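Local coordinates for VP1 (Polyomavirus HPyV6, PDB 4PCG), which forms pentamers as the major capsid protein of the virus, with a jelly-roll core, and probably takes part in attachment to host cells, at residues K22-L27 with G262-V267; V65-E70 with F225-L230; V82-R87 with R270-K275; F120-G125 with E185-F190; P127-G132 with P181-N186. One frame throughout, in Å; residues are numbered along the deposited sequence. Where two conformers were deposited one is given.

Contact 1: K22-L27 with G262-V267; sequences KVEAIL and GRFFRV
In the jelly-roll core of VP1, Lys-22 to Leu-27 and Gly-262 to Val-267 run as neighbouring antiparallel strands, their short axes 4.4 Å apart and their directions 163° apart. Val-23 with Val-267, Ala-25 with Phe-265 and Leu-27 with Arg-263 form the hydrogen-bonded pairs, each closed by two backbone bonds; Val-267 N to Val-23 O measures 2.8 Å. On the face that carries Ala-25, Leu-27 lays CD1 and CD2 against the CD1-CE1 side of the Phe-265 ring, with CD2 3.9 Å from CE1. The face of Glu-24 and Ile-26 is different. Here Ile-26 CG1 meets the edge of the Phe-264 ring at CD1, 3.9 Å away and near the ring plane, while Phe-264 CZ lies over one face of the Arg-266 guanidinium. Arg-266 extends to CD and then bends at chi3 (-76°), which turns NE back to Glu-24 OE2 at 2.9 Å. That oxygen lies in the guanidinium plane, yet NE comes from above the carboxylate, whose plane stands 83° from the guanidinium. Lys-22 NZ takes the same oxygen from the opposite face, also at 2.9 Å. Arg-266 NH2 goes on to Glu-89, and Pro-181 of a neighbouring subunit packs on Phe-264 and Arg-266. Two cations thus share one carboxylate oxygen, an arrangement that would be expected to favour the ionised form of Glu-24.

Contact 2: V65-E70 with F225-L230; sequences VVNLPE and FGAIYL
Val-65 and Tyr-229 make the apolar centre of this antiparallel pairing in the jelly roll, which joins the end of strand 62-67 to the start of strand 227-239. Val-65 CG1 sits over one face of the Tyr-229 ring, 3.9 Å from its centroid and 19° off the normal, a CH-pi contact. CG1 points there because it is anti to the backbone N (chi1 -176°); CG2, the other branch, meets ring atoms CD2 and CE2. CG1 also touches Ala-227 CB at 3.7 Å. Val-66 lies on the reverse face, its CB 3.9 Å from Ile-228 CG2, and Leu-68 packs beside them and on Phe-269. In the backbone, Val-66 and Ile-228 form a hydrogen-bonded pair, with Val-66 N to Ile-228 O nearly straight at 173°. Beyond the last bridge, Asn-67 with Ala-227, Leu-68 N still reaches Gly-226 O at 3.1 Å. At this polar edge one water donates to both Leu-68 O (2.6 Å) and Gly-226 O (2.7 Å).

Contact 3: V82-R87 with R270-K275; sequences VWEAFR and RQRRVK
Val-82 to Glu-84 pairs antiparallel with Arg-270 to Arg-272, the short strand axes 122° apart, through the hydrogen-bonded couples Val-82 with Arg-272 and Glu-84 with Arg-270, Glu-84 N to Arg-270 O being 2.7 Å. Glu-84 lies between two arginines, each of which grips it side-on with NE and NH2. Arg-270 NE meets OE1 of Glu-84 at 2.9 Å in a nearly straight bond (177°), with the acceptor in the guanidinium plane but NE above the carboxylate. Arg-272 NE reaches OE1 from the opposite face, and its NH2 takes the syn side of Glu-84 OE2 at 2.9 Å; its NH1 goes on to Met-10 O. Bends at chi2 and chi3 curl Arg-272 back to that position, whereas Arg-270 is extended to NE. Gly-220 N adds a further bond to OE2. Phe-86 CB sits over the centre of the Arg-270 guanidinium, 3.7 Å from CZ, with the ring and guanidinium planes only 2° apart. On the reverse face Gln-271 CG lies 4.0 Å from the centroid of the six-membered ring of Trp-83, a CH-pi contact, while Trp-83 NE1 binds Pro-69 O. The result is a buried salt-bridge network laid across two adjoining strands of the jelly-roll core.

Contact 4: F120-G125 with E185-F190; sequences FWACGG and ENCRYF
Phe-190 CB lies over one face of the Trp-121 indole, near its rim. The CG of Trp-121 stands between the backbone N and the carbonyl carbon (chi1 64°), so that from CB the ring swings across to strand 187-190. NE1 comes 3.8 Å from Phe-190 CB, and CE2 and CZ2 lie by the same carbon. At the far corner CZ3 approaches Arg-188 O at 3.6 Å. On the reverse face of the sheet Ala-122 CB meets Tyr-189 CB at 3.6 Å, and Phe-120 CZ touches Tyr-189 CB at 3.9 Å. Five backbone bonds tie the segments, from Trp-121 N with Phe-190 O at 3.1 Å to Gly-125 N with Asn-186 O at 3.0 Å. Arg-188 turns away to Leu-213 O. Phe-205 of a neighbouring subunit packs on Phe-120, Tyr-189 and Phe-190. The strands run 175° apart, in an antiparallel layer of the jelly roll that continues into that subunit, where Phe-190 pairs with one of its strands.

Contact 5: P127-G132 with P181-N186; sequences PLDVIG and PTRNEN
Asp-129 faces the irregular loop 181-186 at Asn-184, with 5.7 Å between their CA atoms; the positive phi of Asn-184, in the left-handed region, marks the point where its N-H turns to Asp-129 OD2. The Asn-184 side-chain amide bonds both backbone polar atoms of Asp-129: OD1 accepts from N at 2.9 Å and ND2 donates to O at 3.0 Å, this acceptor lying close to the amide plane. With CG beside its own backbone N (chi1 -61°), Asp-129 returns the grip, OD2 taking Asn-184 N at 2.9 Å on its anti side. Leu-128 CD1 comes within 3.4 Å of Asn-184 OD1. The loop follows strand 177-179, which pairs with strand 129-132 in a small three-stranded antiparallel sheet apart from the jelly-roll core, and Asp-180 O of that connection is a second acceptor for Asn-184 ND2. Arg-183 crosses Asp-129 at about a right angle, its CB 3.4 Å from OD2. Water joins the charged ends: one molecule donates to Asp-129 OD1 and accepts from Arg-183 NH1, and another donates to Asp-129 OD2, 2.6 Å away, and to Glu-185 OE2. Those two carboxylate oxygens, Asp-129 OD2 and Glu-185 OE2, are 4.2 Å apart.

Overall arrangement
Contacts 1 to 4 belong to the jelly-roll sandwich, 1 and 3 in one layer, 2 and 4 in the facing one; contact 5 ties a loop to the small three-stranded sheet. Contacts 1 and 3 share strand 256-274, and both place a glutamate between cations, but contact 3 is buried while contact 1 keeps its ion network on a partly exposed face, where Pro-181 of a neighbouring subunit packs. Contact 2, also partly exposed, adds apolar packing and a CH-pi contact to its backbone bonds; it reaches contact 4 through Tyr-229 N to Gly-124 O (2.9 Å) and contact 3 through Pro-69 O and Trp-83 NE1. Contact 4 is buried and aromatic. Contact 5 joins its loop to the strand by side-chain-to-backbone bonds and water. Contact 1 packs on one neighbouring subunit, contacts 4 and 5 on another.

Contact 1: K22-L27 with G262-V267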
# COMPACT_ATOMS: atom_id res chain seq x y z
N LYS B 22 -14.05 32.58 0.27
CA LYS B 22 -13.01 31.62 0.02
C LYS B 22 -11.68 32.31 -0.25
O LYS B 22 -11.63 33.42 -0.75
CB LYS B 22 -13.38 30.64 -1.10
CG LYS B 22 -13.50 31.24 -2.47
CD LYS B 22 -13.74 30.14 -3.51
CE LYS B 22 -14.26 30.76 -4.80
NZ LYS B 22 -13.14 31.47 -5.46
N VAL B 23 -10.62 31.62 0.12
CA VAL B 23 -9.25 32.04 -0.16
C VAL B 23 -8.63 30.97 -1.05
O VAL B 23 -8.69 29.79 -0.73
CB VAL B 23 -8.44 32.13 1.14
CG1 VAL B 23 -6.93 32.16 0.87
CG2 VAL B 23 -8.88 33.37 1.90
N GLU B 24 -8.00 31.41 -2.13
CA GLU B 24 -7.17 30.56 -2.95
C GLU B 24 -5.73 31.03 -2.91
O GLU B 24 -5.46 32.24 -3.00
CB GLU B 24 -7.68 30.56 -4.38
CG GLU B 24 -8.96 29.78 -4.49
CD GLU B 24 -9.61 29.83 -5.85
OE1 GLU B 24 -8.87 29.96 -6.85
OE2 GLU B 24 -10.85 29.70 -5.92
N ALA B 25 -4.80 30.08 -2.83
CA ALA B 25 -3.39 30.41 -2.84
C ALA B 25 -2.58 29.24 -3.36
O ALA B 25 -3.01 28.10 -3.26
CB ALA B 25 -2.92 30.75 -1.44
N ILE B 26 -1.42 29.53 -3.93
CA ILE B 26 -0.45 28.47 -4.21
C ILE B 26 0.80 28.83 -3.44
O ILE B 26 1.40 29.87 -3.69
CB ILE B 26 -0.14 28.31 -5.70
CG1 ILE B 26 -1.38 27.80 -6.44
CG2 ILE B 26 1.01 27.31 -5.90
CD1 ILE B 26 -1.23 27.73 -7.93
N LEU B 27 1.15 27.98 -2.47
CA LEU B 27 2.33 28.16 -1.66
C LEU B 27 3.47 27.57 -2.47
O LEU B 27 3.34 26.46 -2.96
CB LEU B 27 2.15 27.47 -0.30
CG LEU B 27 1.56 28.41 0.76
CD1 LEU B 27 0.18 28.91 0.39
CD2 LEU B 27 1.60 27.75 2.13
N GLY B 262 4.39 23.59 -6.32
CA GLY B 262 3.50 24.42 -5.52
C GLY B 262 2.50 23.55 -4.80
O GLY B 262 2.25 22.39 -5.20
N ARG B 263 1.94 24.08 -3.71
CA ARG B 263 0.77 23.44 -3.11
C ARG B 263 -0.40 24.41 -3.16
O ARG B 263 -0.32 25.53 -2.61
CB ARG B 263 1.02 23.02 -1.65
CG ARG B 263 -0.23 22.47 -0.97
CD ARG B 263 0.03 21.96 0.43
NE ARG B 263 0.70 20.65 0.48
CZ ARG B 263 0.08 19.48 0.37
NH1 ARG B 263 -1.25 19.43 0.17
NH2 ARG B 263 0.77 18.35 0.44
N PHE B 264 -1.45 24.00 -3.86
CA PHE B 264 -2.68 24.76 -3.97
C PHE B 264 -3.52 24.59 -2.72
O PHE B 264 -3.61 23.48 -2.20
CB PHE B 264 -3.47 24.26 -5.19
CG PHE B 264 -4.81 24.91 -5.37
CD1 PHE B 264 -4.91 26.21 -5.85
CD2 PHE B 264 -5.99 24.21 -5.12
CE1 PHE B 264 -6.14 26.82 -6.03
CE2 PHE B 264 -7.22 24.81 -5.31
CZ PHE B 264 -7.30 26.11 -5.78
N PHE B 265 -4.12 25.69 -2.26
CA PHE B 265 -5.14 25.68 -1.20
C PHE B 265 -6.37 26.47 -1.70
O PHE B 265 -6.25 27.54 -2.29
CB PHE B 265 -4.67 26.38 0.08
CG PHE B 265 -3.55 25.72 0.85
CD1 PHE B 265 -2.23 25.81 0.42
CD2 PHE B 265 -3.81 25.09 2.06
CE1 PHE B 265 -1.20 25.26 1.19
CE2 PHE B 265 -2.78 24.54 2.83
CZ PHE B 265 -1.47 24.64 2.39
N ARG B 266 -7.55 25.94 -1.43
CA ARG B 266 -8.78 26.67 -1.50
C ARG B 266 -9.48 26.43 -0.18
O ARG B 266 -9.94 25.32 0.09
CB ARG B 266 -9.68 26.16 -2.64
CG ARG B 266 -10.97 26.94 -2.75
CD ARG B 266 -11.84 26.47 -3.91
NE ARG B 266 -11.32 26.93 -5.19
CZ ARG B 266 -10.96 26.18 -6.23
NH1 ARG B 266 -10.50 26.79 -7.32
NH2 ARG B 266 -11.05 24.86 -6.21
N VAL B 267 -9.59 27.47 0.62
CA VAL B 267 -10.16 27.37 1.95
C VAL B 267 -11.54 28.03 1.91
O VAL B 267 -11.71 29.11 1.37
CB VAL B 267 -9.28 28.07 3.00
CG1 VAL B 267 -9.88 27.92 4.40
CG2 VAL B 267 -7.86 27.54 2.98

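Contact 2: V65-E70 with F225-L230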
# COMPACT_ATOMS: atom_id res chain seq x y z
N VAL B 65 0.15 34.24 4.96
CA VAL B 65 -0.84 34.76 5.88
C VAL B 65 -1.74 35.62 5.02
O VAL B 65 -1.31 36.61 4.48
CB VAL B 65 -0.21 35.59 7.01
CG1 VAL B 65 -1.28 36.04 8.00
CG2 VAL B 65 0.89 34.78 7.69
N VAL B 66 -3.00 35.22 4.92
CA VAL B 66 -3.92 35.90 4.03
C VAL B 66 -5.01 36.59 4.82
O VAL B 66 -5.75 35.94 5.55
CB VAL B 66 -4.56 34.91 3.04
CG1 VAL B 66 -5.52 35.65 2.12
CG2 VAL B 66 -3.48 34.19 2.24
N ASN B 67 -5.10 37.91 4.66
CA ASN B 67 -6.08 38.71 5.37
C ASN B 67 -7.46 38.45 4.83
O ASN B 67 -7.63 38.23 3.65
CB ASN B 67 -5.75 40.20 5.28
CG ASN B 67 -4.56 40.58 6.14
OD1 ASN B 67 -4.36 40.05 7.25
ND2 ASN B 67 -3.78 41.53 5.66
N LEU B 68 -8.42 38.41 5.73
CA LEU B 68 -9.80 38.18 5.39
C LEU B 68 -10.57 39.50 5.47
O LEU B 68 -10.20 40.43 6.20
CB LEU B 68 -10.40 37.17 6.37
CG LEU B 68 -9.66 35.84 6.43
CD1 LEU B 68 -10.20 34.94 7.54
CD2 LEU B 68 -9.71 35.14 5.08
N PRO B 69 -11.70 39.59 4.76
CA PRO B 69 -12.45 40.85 4.76
C PRO B 69 -13.02 41.22 6.14
O PRO B 69 -13.43 40.34 6.91
CB PRO B 69 -13.62 40.59 3.79
CG PRO B 69 -13.38 39.28 3.17
CD PRO B 69 -12.40 38.53 4.01
N GLU B 70 -13.04 42.51 6.43
CA GLU B 70 -13.76 43.01 7.60
C GLU B 70 -15.22 42.59 7.52
O GLU B 70 -15.84 42.67 6.46
CB GLU B 70 -13.72 44.54 7.66
CG GLU B 70 -12.44 45.12 8.23
CD GLU B 70 -12.62 46.56 8.69
OE1 GLU B 70 -13.79 47.03 8.82
OE2 GLU B 70 -11.59 47.23 8.93
N PHE B 225 -7.54 36.42 14.61
CA PHE B 225 -6.55 37.45 14.33
C PHE B 225 -6.82 38.08 12.98
O PHE B 225 -6.05 38.92 12.53
CB PHE B 225 -5.13 36.84 14.30
CG PHE B 225 -4.56 36.49 15.65
CD1 PHE B 225 -5.17 36.84 16.85
CD2 PHE B 225 -3.35 35.78 15.71
CE1 PHE B 225 -4.60 36.50 18.07
CE2 PHE B 225 -2.77 35.46 16.92
CZ PHE B 225 -3.39 35.82 18.09
N GLY B 226 -7.90 37.67 12.30
CA GLY B 226 -8.31 38.38 11.06
C GLY B 226 -7.67 37.86 9.78
O GLY B 226 -7.82 38.47 8.72
N ALA B 227 -6.98 36.74 9.88
CA ALA B 227 -6.29 36.14 8.74
C ALA B 227 -6.36 34.63 8.81
O ALA B 227 -6.60 34.06 9.87
CB ALA B 227 -4.83 36.61 8.73
N ILE B 228 -6.10 33.97 7.67
CA ILE B 228 -5.88 32.55 7.63
C ILE B 228 -4.38 32.32 7.44
O ILE B 228 -3.75 33.00 6.64
CB ILE B 228 -6.75 31.84 6.57
CG1 ILE B 228 -6.68 30.31 6.69
CG2 ILE B 228 -6.45 32.29 5.15
CD1 ILE B 228 -7.41 29.78 7.90
N TYR B 229 -3.85 31.36 8.18
CA TYR B 229 -2.42 31.03 8.15
C TYR B 229 -2.29 29.71 7.45
O TYR B 229 -2.83 28.69 7.93
CB TYR B 229 -1.90 30.90 9.58
CG TYR B 229 -1.81 32.22 10.29
CD1 TYR B 229 -2.96 32.87 10.74
CD2 TYR B 229 -0.58 32.86 10.47
CE1 TYR B 229 -2.89 34.10 11.35
CE2 TYR B 229 -0.50 34.09 11.09
CZ TYR B 229 -1.65 34.69 11.54
OH TYR B 229 -1.60 35.91 12.15
N LEU B 230 -1.56 29.70 6.34
CA LEU B 230 -1.32 28.51 5.57
C LEU B 230 0.14 28.18 5.65
O LEU B 230 0.96 29.07 5.52
CB LEU B 230 -1.72 28.73 4.12
CG LEU B 230 -3.16 29.20 3.88
CD1 LEU B 230 -3.39 29.43 2.39
CD2 LEU B 230 -4.14 28.15 4.39
O HOH W 1 -8.53 41.00 8.12

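Contact 3: V82-R87 with R270-K275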
# COMPACT_ATOMS: atom_id res chain seq x y z
N VAL B 82 -16.79 36.19 13.51
CA VAL B 82 -15.50 35.91 12.92
C VAL B 82 -15.63 34.93 11.79
O VAL B 82 -16.57 34.16 11.73
CB VAL B 82 -14.48 35.34 13.93
CG1 VAL B 82 -14.28 36.31 15.08
CG2 VAL B 82 -14.91 33.97 14.42
N TRP B 83 -14.65 34.94 10.90
CA TRP B 83 -14.63 33.97 9.83
C TRP B 83 -14.20 32.62 10.39
O TRP B 83 -13.29 32.53 11.20
CB TRP B 83 -13.66 34.40 8.73
CG TRP B 83 -14.12 35.60 7.96
CD1 TRP B 83 -13.60 36.85 8.00
CD2 TRP B 83 -15.22 35.66 7.03
NE1 TRP B 83 -14.28 37.68 7.14
CE2 TRP B 83 -15.27 36.96 6.52
CE3 TRP B 83 -16.15 34.71 6.57
CZ2 TRP B 83 -16.25 37.38 5.60
CZ3 TRP B 83 -17.10 35.11 5.64
CH2 TRP B 83 -17.15 36.44 5.17
N GLU B 84 -14.88 31.56 9.94
CA GLU B 84 -14.57 30.21 10.34
C GLU B 84 -14.26 29.41 9.10
O GLU B 84 -15.12 29.27 8.21
CB GLU B 84 -15.78 29.62 11.07
CG GLU B 84 -15.66 28.15 11.40
CD GLU B 84 -16.94 27.57 11.97
OE1 GLU B 84 -17.99 28.21 11.92
OE2 GLU B 84 -16.89 26.44 12.47
N ALA B 85 -13.06 28.88 9.01
CA ALA B 85 -12.70 27.98 7.91
C ALA B 85 -13.21 26.58 8.24
O ALA B 85 -12.84 26.00 9.27
CB ALA B 85 -11.19 27.98 7.71
N PHE B 86 -14.05 26.01 7.39
CA PHE B 86 -14.67 24.72 7.73
C PHE B 86 -14.28 23.57 6.82
O PHE B 86 -14.54 22.41 7.18
CB PHE B 86 -16.21 24.82 7.84
CG PHE B 86 -16.90 25.20 6.54
CD1 PHE B 86 -17.05 26.53 6.18
CD2 PHE B 86 -17.35 24.23 5.66
CE1 PHE B 86 -17.66 26.89 4.98
CE2 PHE B 86 -17.94 24.57 4.45
CZ PHE B 86 -18.10 25.91 4.11
N ARG B 87 -13.68 23.86 5.66
CA ARG B 87 -13.11 22.84 4.79
C ARG B 87 -12.07 23.44 3.86
O ARG B 87 -12.03 24.65 3.66
CB ARG B 87 -14.16 22.08 3.98
CG ARG B 87 -14.82 22.88 2.88
CD ARG B 87 -15.98 22.08 2.29
NE ARG B 87 -16.60 22.80 1.18
CZ ARG B 87 -16.11 22.83 -0.07
NH1 ARG B 87 -14.99 22.19 -0.38
NH2 ARG B 87 -16.74 23.52 -1.01
N ARG B 270 -17.28 30.36 6.52
CA ARG B 270 -18.55 30.87 6.91
C ARG B 270 -18.32 31.80 8.10
O ARG B 270 -17.18 31.98 8.54
CB ARG B 270 -19.48 29.71 7.29
CG ARG B 270 -18.99 28.91 8.50
CD ARG B 270 -19.77 27.61 8.61
NE ARG B 270 -19.26 26.79 9.70
CZ ARG B 270 -19.30 25.46 9.74
NH1 ARG B 270 -19.86 24.76 8.76
NH2 ARG B 270 -18.77 24.82 10.78
N GLN B 271 -19.39 32.38 8.63
CA GLN B 271 -19.24 33.24 9.81
C GLN B 271 -19.74 32.53 11.05
O GLN B 271 -20.74 31.83 11.00
CB GLN B 271 -19.96 34.57 9.62
CG GLN B 271 -19.37 35.36 8.47
CD GLN B 271 -20.04 36.69 8.25
OE1 GLN B 271 -21.10 36.99 8.82
NE2 GLN B 271 -19.44 37.50 7.39
N ARG B 272 -19.02 32.74 12.15
CA ARG B 272 -19.34 32.16 13.44
C ARG B 272 -19.45 33.27 14.49
O ARG B 272 -18.57 34.14 14.57
CB ARG B 272 -18.25 31.17 13.84
CG ARG B 272 -18.41 30.54 15.22
CD ARG B 272 -19.54 29.50 15.27
NE ARG B 272 -19.14 28.26 14.61
CZ ARG B 272 -19.66 27.05 14.84
NH1 ARG B 272 -20.59 26.86 15.77
NH2 ARG B 272 -19.20 26.02 14.16
N ARG B 273 -20.52 33.23 15.28
CA ARG B 273 -20.64 34.10 16.43
C ARG B 273 -19.90 33.52 17.64
O ARG B 273 -20.04 32.34 17.95
CB ARG B 273 -22.14 34.31 16.75
CG ARG B 273 -22.44 35.33 17.85
CD ARG B 273 -23.88 35.84 17.79
NE ARG B 273 -24.71 35.04 16.89
CZ ARG B 273 -25.22 35.44 15.71
NH1 ARG B 273 -25.01 36.68 15.27
NH2 ARG B 273 -25.96 34.60 14.97
N VAL B 274 -19.09 34.35 18.29
CA VAL B 274 -18.37 33.97 19.49
C VAL B 274 -18.68 35.00 20.57
O VAL B 274 -19.15 36.09 20.24
CB VAL B 274 -16.84 33.84 19.26
CG1 VAL B 274 -16.55 32.75 18.24
CG2 VAL B 274 -16.23 35.15 18.81
N LYS B 275 -18.47 34.66 21.84
CA LYS B 275 -18.71 35.58 22.96
C LYS B 275 -17.37 36.00 23.53
O LYS B 275 -16.46 35.19 23.63
CB LYS B 275 -19.56 34.91 24.04

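Contact 4: F120-G125 with E185-F190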
# COMPACT_ATOMS: atom_id res chain seq x y z
N PHE B 120 3.28 17.93 3.64
CA PHE B 120 2.75 18.59 4.83
C PHE B 120 1.92 19.80 4.45
O PHE B 120 2.34 20.62 3.65
CB PHE B 120 3.91 19.02 5.77
CG PHE B 120 3.46 19.75 7.01
CD1 PHE B 120 3.26 21.12 6.99
CD2 PHE B 120 3.15 19.04 8.15
CE1 PHE B 120 2.75 21.77 8.14
CE2 PHE B 120 2.69 19.67 9.28
CZ PHE B 120 2.49 21.05 9.27
N TRP B 121 0.76 19.93 5.10
CA TRP B 121 -0.01 21.14 5.02
C TRP B 121 -0.62 21.45 6.39
O TRP B 121 -0.87 20.56 7.20
CB TRP B 121 -1.08 21.06 3.93
CG TRP B 121 -2.15 20.02 4.15
CD1 TRP B 121 -2.19 18.74 3.60
CD2 TRP B 121 -3.34 20.14 4.97
NE1 TRP B 121 -3.34 18.08 4.04
CE2 TRP B 121 -4.04 18.91 4.88
CE3 TRP B 121 -3.86 21.16 5.79
CZ2 TRP B 121 -5.24 18.68 5.58
CZ3 TRP B 121 -5.05 20.93 6.48
CH2 TRP B 121 -5.73 19.70 6.37
N ALA B 122 -0.81 22.74 6.62
CA ALA B 122 -1.50 23.22 7.79
C ALA B 122 -2.34 24.45 7.44
O ALA B 122 -1.95 25.28 6.61
CB ALA B 122 -0.52 23.59 8.89
N CYS B 123 -3.47 24.55 8.14
CA CYS B 123 -4.38 25.70 8.06
C CYS B 123 -4.74 26.07 9.46
O CYS B 123 -5.24 25.23 10.19
CB CYS B 123 -5.71 25.34 7.45
SG CYS B 123 -5.66 24.95 5.72
N GLY B 124 -4.53 27.35 9.82
CA GLY B 124 -4.83 27.78 11.18
C GLY B 124 -5.17 29.24 11.36
O GLY B 124 -5.10 30.05 10.41
N GLY B 125 -5.55 29.58 12.60
CA GLY B 125 -5.90 30.92 12.94
C GLY B 125 -4.73 31.70 13.51
O GLY B 125 -4.85 32.86 13.83
N GLU B 185 -3.71 24.60 18.69
CA GLU B 185 -5.10 24.48 19.12
C GLU B 185 -6.13 24.82 18.03
O GLU B 185 -7.17 24.17 17.90
CB GLU B 185 -5.35 25.37 20.38
CG GLU B 185 -4.63 24.89 21.63
CD GLU B 185 -3.13 25.28 21.75
OE1 GLU B 185 -2.54 24.99 22.83
OE2 GLU B 185 -2.52 25.86 20.82
N ASN B 186 -5.87 25.86 17.29
CA ASN B 186 -6.92 26.37 16.37
C ASN B 186 -6.29 26.25 14.99
O ASN B 186 -6.19 27.19 14.22
CB ASN B 186 -7.20 27.81 16.81
CG ASN B 186 -8.19 28.55 15.92
OD1 ASN B 186 -9.21 28.02 15.48
ND2 ASN B 186 -7.90 29.82 15.69
N CYS B 187 -5.84 25.03 14.71
CA CYS B 187 -5.13 24.70 13.48
C CYS B 187 -5.38 23.23 13.17
O CYS B 187 -5.52 22.44 14.10
CB CYS B 187 -3.68 24.96 13.71
SG CYS B 187 -2.53 24.26 12.54
N ARG B 188 -5.47 22.89 11.90
CA ARG B 188 -5.45 21.50 11.48
C ARG B 188 -4.24 21.30 10.60
O ARG B 188 -3.96 22.12 9.71
CB ARG B 188 -6.68 21.15 10.68
CG ARG B 188 -7.98 21.52 11.35
CD ARG B 188 -8.22 20.90 12.71
NE ARG B 188 -9.53 21.40 13.14
CZ ARG B 188 -9.79 22.17 14.19
NH1 ARG B 188 -11.05 22.57 14.39
NH2 ARG B 188 -8.85 22.51 15.08
N TYR B 189 -3.54 20.18 10.82
CA TYR B 189 -2.39 19.87 9.99
C TYR B 189 -2.32 18.38 9.70
O TYR B 189 -2.85 17.55 10.46
CB TYR B 189 -1.08 20.42 10.59
CG TYR B 189 -0.69 19.80 11.89
CD1 TYR B 189 -0.02 18.58 11.94
CD2 TYR B 189 -1.01 20.42 13.10
CE1 TYR B 189 0.32 18.00 13.14
CE2 TYR B 189 -0.67 19.85 14.31
CZ TYR B 189 -0.02 18.63 14.32
OH TYR B 189 0.29 18.07 15.54
N PHE B 190 -1.63 18.06 8.61
CA PHE B 190 -1.43 16.69 8.21
C PHE B 190 -0.07 16.57 7.58
O PHE B 190 0.28 17.38 6.72
CB PHE B 190 -2.46 16.19 7.19
CG PHE B 190 -2.21 14.75 6.84
CD1 PHE B 190 -2.34 13.76 7.82
CD2 PHE B 190 -1.68 14.40 5.61
CE1 PHE B 190 -2.03 12.43 7.54
CE2 PHE B 190 -1.36 13.07 5.32
CZ PHE B 190 -1.55 12.09 6.29

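Contact 5: P127-G132 with P181-N186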
# COMPACT_ATOMS: atom_id res chain seq x y z
N PRO B 127 0.03 31.32 13.61
CA PRO B 127 1.13 30.52 13.03
C PRO B 127 1.28 29.11 13.60
O PRO B 127 0.94 28.84 14.75
CB PRO B 127 2.37 31.34 13.40
CG PRO B 127 1.90 32.72 13.64
CD PRO B 127 0.51 32.58 14.21
N LEU B 128 1.84 28.23 12.78
CA LEU B 128 2.08 26.85 13.13
C LEU B 128 3.07 26.77 14.29
O LEU B 128 4.17 27.33 14.20
CB LEU B 128 2.66 26.10 11.93
CG LEU B 128 2.95 24.61 12.13
CD1 LEU B 128 1.66 23.81 12.30
CD2 LEU B 128 3.78 24.06 10.99
N ASP B 129 2.69 26.07 15.35
CA ASP B 129 3.59 25.79 16.46
C ASP B 129 4.48 24.60 16.08
O ASP B 129 3.98 23.56 15.57
CB ASP B 129 2.81 25.45 17.71
CG ASP B 129 1.91 26.59 18.17
OD1 ASP B 129 2.47 27.63 18.57
OD2 ASP B 129 0.66 26.42 18.18
N VAL B 130 5.79 24.77 16.28
CA VAL B 130 6.76 23.70 15.94
C VAL B 130 7.75 23.43 17.08
O VAL B 130 7.94 24.26 17.98
CB VAL B 130 7.56 24.02 14.65
CG1 VAL B 130 6.69 23.84 13.41
CG2 VAL B 130 8.17 25.41 14.70
N ILE B 131 8.40 22.27 17.00
CA ILE B 131 9.39 21.81 17.94
C ILE B 131 10.66 21.62 17.09
O ILE B 131 10.59 21.00 16.04
CB ILE B 131 9.03 20.46 18.56
CG1 ILE B 131 7.66 20.48 19.26
CG2 ILE B 131 10.08 20.05 19.60
CD1 ILE B 131 7.14 19.09 19.63
N GLY B 132 11.77 22.18 17.54
CA GLY B 132 13.04 22.09 16.79
C GLY B 132 14.00 21.18 17.48
O GLY B 132 14.36 21.40 18.65
N PRO B 181 2.29 18.73 18.49
CA PRO B 181 0.93 18.26 18.84
C PRO B 181 0.43 18.71 20.19
O PRO B 181 -0.75 18.55 20.49
CB PRO B 181 1.06 16.72 18.74
CG PRO B 181 2.48 16.47 19.14
CD PRO B 181 3.27 17.62 18.54
N THR B 182 1.30 19.29 21.02
CA THR B 182 0.88 19.82 22.31
C THR B 182 0.31 21.22 22.17
O THR B 182 -0.23 21.73 23.13
CB THR B 182 2.01 19.88 23.36
OG1 THR B 182 2.92 20.93 23.04
CG2 THR B 182 2.71 18.51 23.52
N ARG B 183 0.41 21.83 21.00
CA ARG B 183 -0.14 23.16 20.74
C ARG B 183 -1.04 23.11 19.50
O ARG B 183 -1.80 22.13 19.34
CB ARG B 183 0.99 24.21 20.69
CG ARG B 183 1.81 24.22 21.98
CD ARG B 183 2.93 25.26 21.95
NE ARG B 183 3.59 25.28 23.24
CZ ARG B 183 4.49 26.19 23.65
NH1 ARG B 183 4.89 27.18 22.87
NH2 ARG B 183 4.98 26.09 24.86
N ASN B 184 -0.96 24.08 18.62
CA ASN B 184 -1.77 24.10 17.40
C ASN B 184 -3.25 23.92 17.65
O ASN B 184 -3.94 23.24 16.87
CB ASN B 184 -1.23 23.11 16.39
CG ASN B 184 0.12 23.57 15.84
OD1 ASN B 184 0.20 24.65 15.27
ND2 ASN B 184 1.16 22.76 16.00
N GLU B 185 -3.71 24.60 18.69
CA GLU B 185 -5.10 24.48 19.12
C GLU B 185 -6.13 24.82 18.03
O GLU B 185 -7.17 24.17 17.90
CB GLU B 185 -5.35 25.37 20.38
CG GLU B 185 -4.63 24.89 21.63
CD GLU B 185 -3.13 25.28 21.75
OE1 GLU B 185 -2.54 24.99 22.83
OE2 GLU B 185 -2.52 25.86 20.82
N ASN B 186 -5.87 25.86 17.29
CA ASN B 186 -6.92 26.37 16.37
C ASN B 186 -6.29 26.25 14.99
O ASN B 186 -6.19 27.19 14.22
CB ASN B 186 -7.20 27.81 16.81
CG ASN B 186 -8.19 28.55 15.92
OD1 ASN B 186 -9.21 28.02 15.48
ND2 ASN B 186 -7.90 29.82 15.69
O HOH W 2 -1.18 26.91 14.84
O HOH W 3 4.86 27.51 19.92
O HOH W 4 -1.38 27.87 18.71